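Local coordinates for hypothetic aldehyde deformylating oxygenase (PDB 5V4T), which binds iron in a ferritin-like helical bundle and probably acts as an oxidoreductase with aldehyde deformylating oxygenase activity, at residues A[20-24]-A[61-65]; A[31-35]-A[86-90]; A[34-39]-A[92-96]; A[53-57]-A[106-111]. One frame throughout, in Å; residues are numbered along the deposited sequence.

Contact 1 of 4, residues A[20-24]-A[61-65]; sequences SAHFY and FDFFN
The edge of the Y24 ring points at the face of the F61 ring in an edge-to-face (T-shaped) pair. The centroids lie 5.6 Å apart and the planes stand at 65°. One face of Y24 carries F61 O and N65 N, both offset toward the rim, and F61 CD1 lies at the edge of Y24. CD1 of Y24 does the touching, 3.8 Å from F61 CG. S20 O lies over one face of the F64 ring and F63 CD2 over the other. F23 CB comes within 3.4 Å of F64 CE2. The F23 and F64 rings are near parallel but offset, with little overlap.

Y24 lies just beyond helix 10-23. Its CG sits anti to the backbone N (chi1 -176°), which lays the ring along helix 49-67, past F61 and F64 and on to N65. Y24 CB packs on F64 CB at 3.6 Å. Replacing this tyrosine with alanine would probably leave the F61 face without its aromatic mate and open a gap beside F64 CB.

S20 OG bonds to I16 O within its own helix. Helix 132-155 supplies F134 and I141 against F64. Helix 98-128 supplies A115, L119 and L122 against F23. The contact thus ties the C-terminal end of helix 10-23 to helix 49-67 of the bundle. The side chain of F23 is about 8 Å from the bound iron. The chemistry is aromatic and apolar. This implies that ring packing, rather than a charge pair, joins the two segments.

Contact 2 of 4, residues A[31-35]-A[86-90]; sequences RWKIL and FDGLV
R31 and W32 both reach the carboxylate of D87. The arginine grips it side-on: R31 NE bonds to D87 OD1 at 2.9 Å and R31 NH2 to D87 OD2 at 2.8 Å. The two planes are 20° apart. W32 NE1 bonds to the same D87 OD1 at 2.8 Å, on its anti side, while R31 NE takes the syn lone pair. The extended R31 chain, with CG anti to the backbone N (chi1 -174°), brings its CD over one face of the indole.

The tight part is the indole. F86 CB lies over the opposite face, 3.7 Å from the six-membered ring centroid of W32, a CH-pi contact. The F86 ring then turns its edge to that same indole. L35 CG meets V90 CG2 at 3.7 Å. L35 CD2 to buried L89 CD2 is looser, at 4.1 Å. The solvent side holds R31 and I34; I34 CG2 lies 3.8 Å from V90 CG1.

The contact joins the start of helix 34-46 to helix 80-93. With an arginine and an indole N-H both directed at it, D87 is likely to stay ionised. The salt bridge and the indole bond form one polar corner of a mostly apolar contact.

Contact 3 of 4, residues A[34-39]-A[92-96]; sequences ILKKLS and DFQSS
L38 and F93 pack where helix 34-46 meets the C-terminal end of helix 80-93, at the surface of this ferritin-like helical fold. The two side chains lie alongside each other, pointing opposite ways. L38 CD1 lies 3.8 Å from F93 CB, and L38 CB lies 3.8 Å from F93 CD1. L35 CD2 comes to F93 CD2 at 3.7 Å, its side chain about at right angles to F93. The backbone of S39 adds to this, with S39 CA 3.8 Å from F93 CE1. The F93 ring therefore meets three residues, L35, L38 and S39, spaced about one helical turn on the same face.

Further out, the extended Q94 chain crosses I34 at about a right angle. Q94 NE2 stays 4.0 Å from I34 CD1, a loose touch. No hydrogen bond joins the two segments.

Behind F93 stands I102 of helix 98-128. D92 OD2 forms salt bridges with R105 and R165. S95 OG also bonds to N101 ND2. The turn after F93 is closed by D92 O, which accepts from S95 N and S95 OG. The S95 OG to D92 O bond is 2.6 Å long, and the donor is tilted 20° from the carbonyl plane.

Contact 4 of 4, residues A[53-57]-A[106-111]; sequences QVIEE and FHMITE. With FE (Fe (III) ion), chain C.
Q53 reaches across to H107 and E111, and E57 meets E111 at the iron. H107 NE2 donates to Q53 OE1 at 2.9 Å, with an N-H...O angle of 153°. The donor lies in the carbonyl plane, on a lone pair. The amide stands steeply to the imidazole. Q53 NE2 makes a weak bond to E111 OE2, 2.9 Å long but bent to 118°. The amide and that carboxylate are nearly coplanar. Q53 is extended, its CG anti to the backbone N (chi1 -180°), and this carries the amide across to the other helix. With Q53 cut back to an alanine, H107 NE2 would probably lose its acceptor and E111 OE2 its weak second-shell donor.

E57 OE2 binds the iron at 2.0 Å and E111 OE2 binds it at 1.9 Å. These two oxygens are 2.8 Å apart, held close by the metal and not by a hydrogen bond. A water on the iron donates to E57 OE1 at 2.9 Å. E145 and H148 complete the protein ligands. E56 OE1 bonds to H148 NE2, a second-shell partner for that ligand. F106 turns its ring edge to Q53 NE2 and E57 OE2.

The axes of the two short segments come no closer than 15.0 Å, so side chains and metal span the gap. A pi-type turn lies at 106-111. Helix 132-155 brings H148 and F151 against Q53. Helix 80-93 packs L89 on F106, and helix 34-46 lies against V54.

Contact 4 is the buried one, its centre about 7 Å from the centre of the chain, and the only one that holds iron. Contacts 1 and 2 are partly buried, and contact 3 lies at the surface. Contacts 1 and 4 use helix 49-67 at adjoining places: rings pack in one, and carboxylates bind metal in the other. Contacts 2 and 3 share helices 34-46 and 80-93 as well as I34 and L35. The first of them has a salt bridge, the second has no hydrogen bond across its segments. Contact 2 reaches contact 4 through F86 and L89, which pack on T110 and F106. Contact 3 reaches it through S39 and V54.

Contact 1 of 4, residues A[20-24]-A[61-65]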
loop_
_atom_site.group_PDB
_atom_site.type_symbol
_atom_site.label_atom_id
_atom_site.label_comp_id
_atom_site.label_asym_id
_atom_site.label_seq_id
_atom_site.Cartn_x
_atom_site.Cartn_y
_atom_site.Cartn_z
ATOM N N SER A 20 1.868 6.738 -6.565
ATOM C CA SER A 20 2.595 7.188 -5.404
ATOM C C SER A 20 1.657 7.787 -4.350
ATOM O O SER A 20 1.873 7.608 -3.144
ATOM C CB SER A 20 3.679 8.197 -5.758
ATOM O OG SER A 20 4.610 7.605 -6.633
ATOM N N ALA A 21 0.608 8.489 -4.800
ATOM C CA ALA A 21 -0.337 9.080 -3.842
ATOM C C ALA A 21 -1.076 8.007 -3.021
ATOM O O ALA A 21 -1.562 8.306 -1.900
ATOM C CB ALA A 21 -1.378 9.910 -4.590
ATOM N N HIS A 22 -1.175 6.796 -3.521
ATOM C CA HIS A 22 -1.721 5.678 -2.723
ATOM C C HIS A 22 -0.821 5.321 -1.552
ATOM O O HIS A 22 -1.302 4.872 -0.524
ATOM C CB HIS A 22 -2.003 4.434 -3.575
ATOM C CG HIS A 22 -3.113 4.615 -4.563
ATOM N ND1 HIS A 22 -3.080 5.557 -5.581
ATOM C CD2 HIS A 22 -4.239 3.886 -4.765
ATOM C CE1 HIS A 22 -4.183 5.449 -6.305
ATOM N NE2 HIS A 22 -4.887 4.425 -5.843
ATOM N N PHE A 23 0.467 5.540 -1.700
ATOM C CA PHE A 23 1.393 5.378 -0.569
ATOM C C PHE A 23 1.543 6.602 0.287
ATOM O O PHE A 23 1.966 6.510 1.454
ATOM C CB PHE A 23 2.778 4.985 -1.096
ATOM C CG PHE A 23 2.756 3.696 -1.845
ATOM C CD1 PHE A 23 2.410 3.628 -3.185
ATOM C CD2 PHE A 23 3.025 2.495 -1.193
ATOM C CE1 PHE A 23 2.345 2.431 -3.871
ATOM C CE2 PHE A 23 2.939 1.295 -1.884
ATOM C CZ PHE A 23 2.595 1.261 -3.225
ATOM N N TYR A 24 1.241 7.753 -0.277
ATOM C CA TYR A 24 1.384 9.043 0.402
ATOM C C TYR A 24 0.255 9.977 -0.056
ATOM O O TYR A 24 0.456 10.842 -0.919
ATOM C CB TYR A 24 2.783 9.616 0.096
ATOM C CG TYR A 24 3.060 10.902 0.845
ATOM C CD1 TYR A 24 3.139 10.901 2.235
ATOM C CD2 TYR A 24 3.193 12.099 0.180
ATOM C CE1 TYR A 24 3.363 12.070 2.939
ATOM C CE2 TYR A 24 3.405 13.295 0.885
ATOM C CZ TYR A 24 3.499 13.261 2.250
ATOM O OH TYR A 24 3.728 14.418 2.973
ATOM N N PHE A 61 6.700 7.383 3.957
ATOM C CA PHE A 61 6.052 8.692 3.754
ATOM C C PHE A 61 7.061 9.721 3.465
ATOM O O PHE A 61 6.891 10.539 2.530
ATOM C CB PHE A 61 5.346 9.132 5.023
ATOM C CG PHE A 61 3.973 8.607 5.184
ATOM C CD1 PHE A 61 3.446 7.567 4.398
ATOM C CD2 PHE A 61 3.215 9.117 6.229
ATOM C CE1 PHE A 61 2.176 7.093 4.615
ATOM C CE2 PHE A 61 1.938 8.646 6.450
ATOM C CZ PHE A 61 1.420 7.630 5.644
ATOM N N ASP A 62 8.136 9.708 4.220
ATOM C CA ASP A 62 9.179 10.731 4.039
ATOM C C ASP A 62 9.847 10.613 2.666
ATOM O O ASP A 62 10.200 11.606 2.074
ATOM C CB ASP A 62 10.195 10.718 5.148
ATOM C CG ASP A 62 9.592 11.192 6.486
ATOM O OD1 ASP A 62 8.518 11.839 6.465
ATOM O OD2 ASP A 62 10.128 10.830 7.542
ATOM N N PHE A 63 10.071 9.407 2.175
ATOM C CA PHE A 63 10.618 9.200 0.830
ATOM C C PHE A 63 9.727 9.878 -0.237
ATOM O O PHE A 63 10.218 10.584 -1.141
ATOM C CB PHE A 63 10.813 7.714 0.583
ATOM C CG PHE A 63 10.974 7.371 -0.853
ATOM C CD1 PHE A 63 12.183 7.589 -1.509
ATOM C CD2 PHE A 63 9.889 6.910 -1.563
ATOM C CE1 PHE A 63 12.303 7.356 -2.863
ATOM C CE2 PHE A 63 9.999 6.629 -2.913
ATOM C CZ PHE A 63 11.219 6.891 -3.561
ATOM N N PHE A 64 8.426 9.644 -0.161
ATOM C CA PHE A 64 7.539 10.201 -1.188
ATOM C C PHE A 64 7.459 11.715 -1.028
ATOM O O PHE A 64 7.460 12.421 -2.015
ATOM C CB PHE A 64 6.156 9.565 -1.142
ATOM C CG PHE A 64 6.134 8.169 -1.664
ATOM C CD1 PHE A 64 6.277 7.907 -3.046
ATOM C CD2 PHE A 64 6.076 7.075 -0.779
ATOM C CE1 PHE A 64 6.246 6.588 -3.528
ATOM C CE2 PHE A 64 6.056 5.802 -1.286
ATOM C CZ PHE A 64 6.181 5.554 -2.633
ATOM N N ASN A 65 7.405 12.182 0.198
ATOM C CA ASN A 65 7.269 13.642 0.400
ATOM C C ASN A 65 8.494 14.343 -0.109
ATOM O O ASN A 65 8.384 15.343 -0.780
ATOM C CB ASN A 65 7.002 13.877 1.881
ATOM C CG ASN A 65 6.887 15.340 2.237
ATOM O OD1 ASN A 65 6.033 16.042 1.740
ATOM N ND2 ASN A 65 7.769 15.793 3.074
#

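Contact 2 of 4, residues A[31-35]-A[86-90]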
loop_
_atom_site.group_PDB
_atom_site.type_symbol
_atom_site.label_atom_id
_atom_site.label_comp_id
_atom_site.label_asym_id
_atom_site.label_seq_id
_atom_site.Cartn_x
_atom_site.Cartn_y
_atom_site.Cartn_z
ATOM N N ARG A 31 -7.396 13.581 6.922
ATOM C CA ARG A 31 -8.588 12.760 7.246
ATOM C C ARG A 31 -8.300 11.665 8.278
ATOM O O ARG A 31 -9.138 11.337 9.133
ATOM C CB ARG A 31 -9.174 12.118 5.974
ATOM C CG ARG A 31 -10.479 11.375 6.183
ATOM C CD ARG A 31 -10.953 10.799 4.844
ATOM N NE ARG A 31 -12.205 10.091 4.953
ATOM C CZ ARG A 31 -13.411 10.596 4.703
ATOM N NH1 ARG A 31 -13.584 11.853 4.346
ATOM N NH2 ARG A 31 -14.468 9.828 4.823
ATOM N N TRP A 32 -7.096 11.111 8.191
ATOM C CA TRP A 32 -6.719 9.970 8.989
ATOM C C TRP A 32 -5.566 10.311 9.941
ATOM O O TRP A 32 -4.767 9.454 10.335
ATOM C CB TRP A 32 -6.316 8.812 8.038
ATOM C CG TRP A 32 -7.405 8.404 7.091
ATOM C CD1 TRP A 32 -8.649 7.902 7.406
ATOM C CD2 TRP A 32 -7.311 8.384 5.668
ATOM N NE1 TRP A 32 -9.353 7.644 6.246
ATOM C CE2 TRP A 32 -8.557 7.945 5.170
ATOM C CE3 TRP A 32 -6.342 8.784 4.765
ATOM C CZ2 TRP A 32 -8.813 7.824 3.818
ATOM C CZ3 TRP A 32 -6.592 8.663 3.417
ATOM C CH2 TRP A 32 -7.835 8.203 2.951
ATOM N N LYS A 33 -5.525 11.550 10.374
ATOM C CA LYS A 33 -4.533 11.986 11.369
ATOM C C LYS A 33 -4.476 11.057 12.586
ATOM O O LYS A 33 -3.393 10.800 13.156
ATOM C CB LYS A 33 -4.936 13.389 11.817
ATOM C CG LYS A 33 -4.006 14.022 12.831
ATOM C CD LYS A 33 -4.537 15.405 13.195
ATOM C CE LYS A 33 -4.045 15.779 14.589
ATOM N NZ LYS A 33 -4.386 17.197 14.849
ATOM N N ILE A 34 -5.652 10.574 12.993
ATOM C CA ILE A 34 -5.799 9.733 14.164
ATOM C C ILE A 34 -4.994 8.428 14.073
ATOM O O ILE A 34 -4.670 7.823 15.108
ATOM C CB ILE A 34 -7.297 9.405 14.454
ATOM C CG1 ILE A 34 -7.519 8.909 15.863
ATOM C CG2 ILE A 34 -7.861 8.406 13.452
ATOM C CD1 ILE A 34 -8.951 9.062 16.318
ATOM N N LEU A 35 -4.689 7.980 12.844
ATOM C CA LEU A 35 -3.940 6.735 12.689
ATOM C C LEU A 35 -2.565 6.809 13.238
ATOM O O LEU A 35 -2.012 5.791 13.620
ATOM C CB LEU A 35 -3.828 6.323 11.190
ATOM C CG LEU A 35 -5.074 5.694 10.562
ATOM C CD1 LEU A 35 -4.820 5.504 9.070
ATOM C CD2 LEU A 35 -5.350 4.332 11.186
ATOM N N PHE A 86 -9.247 3.021 4.088
ATOM C CA PHE A 86 -8.578 3.625 5.206
ATOM C C PHE A 86 -9.546 4.093 6.282
ATOM O O PHE A 86 -9.170 4.022 7.435
ATOM C CB PHE A 86 -7.547 4.641 4.763
ATOM C CG PHE A 86 -6.269 3.983 4.275
ATOM C CD1 PHE A 86 -5.371 3.500 5.170
ATOM C CD2 PHE A 86 -6.048 3.773 2.947
ATOM C CE1 PHE A 86 -4.209 2.867 4.771
ATOM C CE2 PHE A 86 -4.894 3.111 2.519
ATOM C CZ PHE A 86 -4.000 2.635 3.448
ATOM N N ASP A 87 -10.764 4.491 5.914
ATOM C CA ASP A 87 -11.793 4.777 6.966
ATOM C C ASP A 87 -12.011 3.508 7.802
ATOM O O ASP A 87 -12.088 3.535 9.026
ATOM C CB ASP A 87 -13.117 5.209 6.338
ATOM C CG ASP A 87 -13.084 6.650 5.797
ATOM O OD1 ASP A 87 -12.089 7.424 5.981
ATOM O OD2 ASP A 87 -14.118 7.022 5.164
ATOM N N GLY A 88 -12.088 2.382 7.111
ATOM C CA GLY A 88 -12.182 1.127 7.743
ATOM C C GLY A 88 -11.023 0.793 8.667
ATOM O O GLY A 88 -11.198 0.106 9.691
ATOM N N LEU A 89 -9.797 1.147 8.284
ATOM C CA LEU A 89 -8.666 0.849 9.140
ATOM C C LEU A 89 -8.747 1.617 10.453
ATOM O O LEU A 89 -8.382 1.090 11.482
ATOM C CB LEU A 89 -7.365 1.132 8.437
ATOM C CG LEU A 89 -6.052 0.821 9.112
ATOM C CD1 LEU A 89 -5.945 -0.663 9.272
ATOM C CD2 LEU A 89 -4.904 1.420 8.285
ATOM N N VAL A 90 -9.187 2.855 10.415
ATOM C CA VAL A 90 -9.379 3.597 11.661
ATOM C C VAL A 90 -10.349 2.819 12.585
ATOM O O VAL A 90 -10.076 2.616 13.802
ATOM C CB VAL A 90 -9.883 5.018 11.371
ATOM C CG1 VAL A 90 -10.379 5.687 12.658
ATOM C CG2 VAL A 90 -8.801 5.844 10.711
#

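Contact 3 of 4, residues A[34-39]-A[92-96]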
loop_
_atom_site.group_PDB
_atom_site.type_symbol
_atom_site.label_atom_id
_atom_site.label_comp_id
_atom_site.label_asym_id
_atom_site.label_seq_id
_atom_site.Cartn_x
_atom_site.Cartn_y
_atom_site.Cartn_z
ATOM N N ILE A 34 -5.652 10.574 12.993
ATOM C CA ILE A 34 -5.799 9.733 14.164
ATOM C C ILE A 34 -4.994 8.428 14.073
ATOM O O ILE A 34 -4.670 7.823 15.108
ATOM C CB ILE A 34 -7.297 9.405 14.454
ATOM C CG1 ILE A 34 -7.519 8.909 15.863
ATOM C CG2 ILE A 34 -7.861 8.406 13.452
ATOM C CD1 ILE A 34 -8.951 9.062 16.318
ATOM N N LEU A 35 -4.689 7.980 12.844
ATOM C CA LEU A 35 -3.940 6.735 12.689
ATOM C C LEU A 35 -2.565 6.809 13.238
ATOM O O LEU A 35 -2.012 5.791 13.620
ATOM C CB LEU A 35 -3.828 6.323 11.190
ATOM C CG LEU A 35 -5.074 5.694 10.562
ATOM C CD1 LEU A 35 -4.820 5.504 9.070
ATOM C CD2 LEU A 35 -5.350 4.332 11.186
ATOM N N LYS A 36 -1.980 8.003 13.289
ATOM C CA LYS A 36 -0.614 8.112 13.867
ATOM C C LYS A 36 -0.642 7.695 15.349
ATOM O O LYS A 36 0.103 6.781 15.771
ATOM C CB LYS A 36 -0.093 9.546 13.707
ATOM C CG LYS A 36 1.349 9.748 14.150
ATOM C CD LYS A 36 1.748 11.212 13.982
ATOM C CE LYS A 36 3.229 11.376 14.205
ATOM N NZ LYS A 36 3.754 12.754 14.082
ATOM N N LYS A 37 -1.541 8.307 16.115
ATOM C CA LYS A 37 -1.687 7.988 17.539
ATOM C C LYS A 37 -2.045 6.529 17.753
ATOM O O LYS A 37 -1.477 5.856 18.603
ATOM C CB LYS A 37 -2.790 8.821 18.202
ATOM C CG LYS A 37 -2.190 9.963 18.939
ATOM C CD LYS A 37 -3.206 11.036 19.320
ATOM C CE LYS A 37 -2.455 12.336 19.624
ATOM N NZ LYS A 37 -3.369 13.380 20.138
ATOM N N LEU A 38 -3.026 6.053 17.003
ATOM C CA LEU A 38 -3.467 4.664 17.162
ATOM C C LEU A 38 -2.363 3.688 16.831
ATOM O O LEU A 38 -2.161 2.726 17.540
ATOM C CB LEU A 38 -4.678 4.391 16.307
ATOM C CG LEU A 38 -5.965 5.105 16.756
ATOM C CD1 LEU A 38 -6.966 5.126 15.610
ATOM C CD2 LEU A 38 -6.506 4.496 18.016
ATOM N N SER A 39 -1.610 3.961 15.764
ATOM C CA SER A 39 -0.538 3.026 15.406
ATOM C C SER A 39 0.582 3.042 16.448
ATOM O O SER A 39 1.138 1.989 16.832
ATOM C CB SER A 39 -0.041 3.308 13.981
ATOM O OG SER A 39 0.760 4.442 13.983
ATOM N N ASP A 92 -10.983 -0.398 12.564
ATOM C CA ASP A 92 -10.279 -1.574 13.006
ATOM C C ASP A 92 -9.342 -1.304 14.172
ATOM O O ASP A 92 -9.273 -2.123 15.083
ATOM C CB ASP A 92 -9.523 -2.230 11.850
ATOM C CG ASP A 92 -10.479 -2.970 10.869
ATOM O OD1 ASP A 92 -11.679 -3.191 11.242
ATOM O OD2 ASP A 92 -10.037 -3.294 9.753
ATOM N N PHE A 93 -8.618 -0.196 14.117
ATOM C CA PHE A 93 -7.707 0.141 15.216
ATOM C C PHE A 93 -8.439 0.336 16.542
ATOM O O PHE A 93 -7.852 0.066 17.629
ATOM C CB PHE A 93 -6.926 1.386 14.888
ATOM C CG PHE A 93 -5.581 1.082 14.302
ATOM C CD1 PHE A 93 -4.534 0.748 15.098
ATOM C CD2 PHE A 93 -5.382 1.108 12.961
ATOM C CE1 PHE A 93 -3.302 0.499 14.588
ATOM C CE2 PHE A 93 -4.146 0.867 12.417
ATOM C CZ PHE A 93 -3.090 0.522 13.227
ATOM N N GLN A 94 -9.686 0.745 16.414
ATOM C CA GLN A 94 -10.534 1.055 17.575
ATOM C C GLN A 94 -11.368 -0.130 17.977
ATOM O O GLN A 94 -12.143 -0.053 18.939
ATOM C CB GLN A 94 -11.456 2.229 17.238
ATOM C CG GLN A 94 -10.759 3.533 17.001
ATOM C CD GLN A 94 -11.582 4.558 16.214
ATOM O OE1 GLN A 94 -12.571 4.260 15.476
ATOM N NE2 GLN A 94 -11.185 5.771 16.367
ATOM N N SER A 95 -11.250 -1.245 17.288
ATOM C CA SER A 95 -12.064 -2.398 17.564
ATOM C C SER A 95 -11.457 -3.291 18.596
ATOM O O SER A 95 -10.263 -3.266 18.953
ATOM C CB SER A 95 -12.302 -3.226 16.287
ATOM O OG SER A 95 -11.078 -3.876 15.887
ATOM N N SER A 96 -12.329 -4.208 19.019
ATOM C CA SER A 96 -11.991 -5.212 19.995
ATOM C C SER A 96 -10.904 -6.184 19.494
ATOM O O SER A 96 -9.871 -6.418 20.143
ATOM C CB SER A 96 -13.301 -5.956 20.310
ATOM O OG SER A 96 -13.071 -7.093 21.108
#

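Contact 4 of 4, residues A[53-57]-A[106-111]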
loop_
_atom_site.group_PDB
_atom_site.type_symbol
_atom_site.label_atom_id
_atom_site.label_comp_id
_atom_site.label_asym_id
_atom_site.label_seq_id
_atom_site.Cartn_x
_atom_site.Cartn_y
_atom_site.Cartn_z
ATOM N N GLN A 53 8.173 -1.464 12.337
ATOM C CA GLN A 53 7.221 -1.226 11.229
ATOM C C GLN A 53 6.679 0.182 11.155
ATOM O O GLN A 53 6.605 0.820 10.130
ATOM C CB GLN A 53 6.071 -2.249 11.233
ATOM C CG GLN A 53 5.110 -1.962 10.064
ATOM C CD GLN A 53 4.007 -2.988 9.932
ATOM O OE1 GLN A 53 3.723 -3.765 10.859
ATOM N NE2 GLN A 53 3.286 -2.876 8.820
ATOM N N VAL A 54 6.274 0.719 12.315
ATOM C CA VAL A 54 5.765 2.081 12.293
ATOM C C VAL A 54 6.839 3.069 11.854
ATOM O O VAL A 54 6.562 3.991 11.082
ATOM C CB VAL A 54 5.256 2.450 13.722
ATOM C CG1 VAL A 54 5.180 3.975 13.926
ATOM C CG2 VAL A 54 3.936 1.779 13.957
ATOM N N ILE A 55 8.055 2.901 12.335
ATOM C CA ILE A 55 9.166 3.772 11.866
ATOM C C ILE A 55 9.364 3.637 10.358
ATOM O O ILE A 55 9.534 4.634 9.677
ATOM C CB ILE A 55 10.447 3.472 12.637
ATOM C CG1 ILE A 55 10.256 4.067 14.056
ATOM C CG2 ILE A 55 11.654 4.058 11.961
ATOM C CD1 ILE A 55 11.122 3.365 15.032
ATOM N N GLU A 56 9.288 2.404 9.843
ATOM C CA GLU A 56 9.451 2.169 8.421
ATOM C C GLU A 56 8.346 2.807 7.625
ATOM O O GLU A 56 8.586 3.379 6.574
ATOM C CB GLU A 56 9.600 0.687 8.072
ATOM C CG GLU A 56 10.938 0.153 8.498
ATOM C CD GLU A 56 11.110 -1.311 8.451
ATOM O OE1 GLU A 56 10.114 -2.072 8.475
ATOM O OE2 GLU A 56 12.311 -1.717 8.538
ATOM N N GLU A 57 7.117 2.786 8.118
ATOM C CA GLU A 57 6.039 3.444 7.407
ATOM C C GLU A 57 6.260 4.979 7.337
ATOM O O GLU A 57 5.962 5.609 6.329
ATOM C CB GLU A 57 4.701 3.163 8.025
ATOM C CG GLU A 57 4.293 1.705 8.116
ATOM C CD GLU A 57 4.049 1.033 6.756
ATOM O OE1 GLU A 57 3.699 1.766 5.846
ATOM O OE2 GLU A 57 4.113 -0.200 6.675
ATOM N N PHE A 106 -4.829 -4.445 6.862
ATOM C CA PHE A 106 -3.600 -3.706 6.521
ATOM C C PHE A 106 -2.522 -4.664 6.060
ATOM O O PHE A 106 -2.174 -4.668 4.830
ATOM C CB PHE A 106 -3.085 -2.862 7.685
ATOM C CG PHE A 106 -1.996 -1.933 7.243
ATOM C CD1 PHE A 106 -2.280 -0.824 6.442
ATOM C CD2 PHE A 106 -0.692 -2.172 7.606
ATOM C CE1 PHE A 106 -1.269 -0.013 5.974
ATOM C CE2 PHE A 106 0.326 -1.336 7.152
ATOM C CZ PHE A 106 0.034 -0.265 6.330
ATOM N N HIS A 107 -2.007 -5.550 6.908
ATOM C CA HIS A 107 -0.887 -6.333 6.442
ATOM C C HIS A 107 -1.218 -7.197 5.232
ATOM O O HIS A 107 -0.419 -7.339 4.308
ATOM C CB HIS A 107 -0.275 -7.131 7.563
ATOM C CG HIS A 107 0.168 -6.280 8.717
ATOM N ND1 HIS A 107 -0.698 -5.645 9.586
ATOM C CD2 HIS A 107 1.409 -5.899 9.094
ATOM C CE1 HIS A 107 -0.014 -4.948 10.471
ATOM N NE2 HIS A 107 1.273 -5.098 10.202
ATOM N N MET A 108 -2.326 -7.939 5.298
ATOM C CA MET A 108 -2.628 -8.858 4.196
ATOM C C MET A 108 -3.153 -8.152 2.962
ATOM O O MET A 108 -2.599 -8.350 1.913
ATOM C CB MET A 108 -3.660 -9.944 4.629
ATOM C CG MET A 108 -3.177 -10.828 5.767
ATOM S SD MET A 108 -1.705 -11.822 5.441
ATOM C CE MET A 108 -0.442 -10.898 6.346
ATOM N N ILE A 109 -4.207 -7.362 3.089
ATOM C CA ILE A 109 -4.849 -6.793 1.919
ATOM C C ILE A 109 -4.060 -5.560 1.422
ATOM O O ILE A 109 -3.848 -5.360 0.248
ATOM C CB ILE A 109 -6.340 -6.478 2.198
ATOM C CG1 ILE A 109 -7.196 -7.749 2.229
ATOM C CG2 ILE A 109 -6.909 -5.432 1.260
ATOM C CD1 ILE A 109 -7.419 -8.404 0.871
ATOM N N THR A 110 -3.725 -4.681 2.335
ATOM C CA THR A 110 -3.135 -3.397 1.907
ATOM C C THR A 110 -1.699 -3.596 1.537
ATOM O O THR A 110 -1.293 -3.211 0.434
ATOM C CB THR A 110 -3.293 -2.293 2.966
ATOM O OG1 THR A 110 -4.685 -2.158 3.297
ATOM C CG2 THR A 110 -2.783 -0.968 2.486
ATOM N N GLU A 111 -0.907 -4.177 2.427
ATOM C CA GLU A 111 0.488 -4.448 2.133
ATOM C C GLU A 111 0.671 -5.641 1.224
ATOM O O GLU A 111 1.500 -5.592 0.321
ATOM C CB GLU A 111 1.294 -4.590 3.424
ATOM C CG GLU A 111 1.196 -3.364 4.335
ATOM C CD GLU A 111 2.016 -3.492 5.625
ATOM O OE1 GLU A 111 1.840 -4.487 6.340
ATOM O OE2 GLU A 111 2.839 -2.592 5.977
HETATM FE FE FE C . 4.178 -1.484 5.130
HETATM O O HOH W 1 2.880 -0.296 4.040
#